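Local atomic coordinates of cytoplasmic export protein 1 (Saccharomyces cerevisiae, PDB entry 3VWA), a protein that binds tRNA and belongs to the nuclear tRNA export machinery, where it may pass aminoacylated tRNAs from export receptors to the translation machinery. Residues L389-D393 and A394-L398. Numbering follows the deposited sequence.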
loop_
_atom_site.group_PDB
_atom_site.type_symbol
_atom_site.label_atom_id
_atom_site.label_comp_id
_atom_site.label_asym_id
_atom_site.label_seq_id
_atom_site.Cartn_x
_atom_site.Cartn_y
_atom_site.Cartn_z
ATOM N N LEU A 389 9.877 25.605 11.036
ATOM C CA LEU A 389 9.596 27.061 10.882
ATOM C C LEU A 389 10.784 27.904 11.177
ATOM O O LEU A 389 10.855 29.067 10.750
ATOM C CB LEU A 389 8.431 27.544 11.768
ATOM C CG LEU A 389 7.048 27.033 11.430
ATOM C CD1 LEU A 389 6.120 27.440 12.583
ATOM C CD2 LEU A 389 6.559 27.602 10.098
ATOM N N THR A 390 11.739 27.303 11.887
ATOM C CA THR A 390 12.894 28.044 12.352
ATOM C C THR A 390 14.155 27.675 11.588
ATOM O O THR A 390 15.228 28.158 11.917
ATOM C CB THR A 390 13.116 27.869 13.876
ATOM O OG1 THR A 390 13.471 26.511 14.158
ATOM C CG2 THR A 390 11.866 28.248 14.670
ATOM N N ASP A 391 14.023 26.824 10.572
ATOM C CA ASP A 391 15.123 26.414 9.690
ATOM C C ASP A 391 15.614 27.618 8.871
ATOM O O ASP A 391 14.856 28.554 8.642
ATOM C CB ASP A 391 14.623 25.302 8.760
ATOM C CG ASP A 391 15.747 24.614 7.965
ATOM O OD1 ASP A 391 16.365 23.683 8.487
ATOM O OD2 ASP A 391 15.986 24.974 6.803
ATOM N N SER A 392 16.877 27.576 8.408
ATOM C CA SER A 392 17.501 28.709 7.752
ATOM C C SER A 392 17.053 28.865 6.336
ATOM O O SER A 392 17.138 29.953 5.790
ATOM C CB SER A 392 19.048 28.624 7.814
ATOM O OG SER A 392 19.567 27.582 6.986
ATOM N N ASP A 393 16.610 27.775 5.717
ATOM C CA ASP A 393 16.129 27.822 4.330
ATOM C C ASP A 393 14.667 28.338 4.357
ATOM O O ASP A 393 13.793 27.749 5.005
ATOM C CB ASP A 393 16.225 26.411 3.731
ATOM C CG ASP A 393 15.863 26.370 2.267
ATOM O OD1 ASP A 393 16.757 26.421 1.368
ATOM O OD2 ASP A 393 14.678 26.347 1.965
ATOM N N ALA A 394 14.408 29.455 3.683
ATOM C CA ALA A 394 13.110 30.116 3.736
ATOM C C ALA A 394 12.047 29.258 3.086
ATOM O O ALA A 394 10.855 29.298 3.459
ATOM C CB ALA A 394 13.181 31.476 3.059
ATOM N N THR A 395 12.470 28.431 2.144
ATOM C CA THR A 395 11.508 27.551 1.454
ATOM C C THR A 395 11.046 26.393 2.371
ATOM O O THR A 395 9.843 25.981 2.333
ATOM C CB THR A 395 12.035 27.093 0.077
ATOM O OG1 THR A 395 13.320 26.508 0.274
ATOM C CG2 THR A 395 12.250 28.274 -0.810
ATOM N N LEU A 396 11.947 25.883 3.224
ATOM C CA LEU A 396 11.482 24.884 4.200
ATOM C C LEU A 396 10.527 25.557 5.210
ATOM O O LEU A 396 9.471 24.992 5.553
ATOM C CB LEU A 396 12.622 24.185 4.939
ATOM C CG LEU A 396 12.558 22.664 5.148
ATOM C CD1 LEU A 396 13.117 22.227 6.490
ATOM C CD2 LEU A 396 11.173 22.067 4.938
ATOM N N ARG A 397 10.885 26.752 5.677
ATOM C CA ARG A 397 9.977 27.497 6.591
ATOM C C ARG A 397 8.623 27.763 5.969
ATOM O O ARG A 397 7.603 27.456 6.591
ATOM C CB ARG A 397 10.577 28.824 7.031
ATOM C CG ARG A 397 11.968 28.678 7.572
ATOM C CD ARG A 397 12.335 29.864 8.448
ATOM N NE ARG A 397 12.306 31.171 7.777
ATOM C CZ ARG A 397 13.324 31.676 7.064
ATOM N NH1 ARG A 397 14.444 30.970 6.861
ATOM N NH2 ARG A 397 13.246 32.881 6.530
ATOM N N LEU A 398 8.596 28.302 4.751
ATOM C CA LEU A 398 7.318 28.502 4.044
ATOM C C LEU A 398 6.537 27.196 3.901
ATOM O O LEU A 398 5.389 27.121 4.260
ATOM C CB LEU A 398 7.506 29.121 2.657
ATOM C CG LEU A 398 6.223 29.478 1.856
ATOM C CD1 LEU A 398 5.382 30.515 2.573
ATOM C CD2 LEU A 398 6.554 29.950 0.418
HETATM O O HOH W 1 16.245 33.332 5.615
#
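The loop between helices 374-387 and 394-407, within the first annotated HEAT repeat, is worked here by Asp393 and Arg397, one capping the second helix and the other reaching back from its first turn to the loop. Asp393 is the N-cap: with its CG anti to the backbone N (chi1 -175°), OD2 accepts from Leu396 N at 3.0 Å and more weakly from Thr395 N, although the modelled place of OD2 is somewhat uncertain. Asp393 O starts the helical ladder, taking Arg397 N at 3.1 Å. Just upstream, Asp391 forms an Asx turn, its OD2 met by Asp393 N at 3.1 Å from above the carboxylate plane, while Leu396 CD1 lies 3.8 Å from Asp391 CG. Arg397 bends at chi3 (-60°), which turns the guanidinium's edge to the loop carbonyls: NH1 donates to Asp391 O at 3.0 Å, though that oxygen is less surely placed, and Ala394 CA lies 3.5 Å above the guanidinium plane, offset toward its rim. NH2 reaches a water at 3.2 Å and a salt bridge to Asp430; Asp391 OD1 pairs with Arg355 of helix 355-368. An alanine in place of Arg397 would probably leave Asp430 without this cationic mate and the loop carbonyls without the guanidinium edge. The same arginine thus links the loop to Asp430, between helices 413-427 and 433-446, and two carboxylates hold backbone N-H groups where the new helix begins.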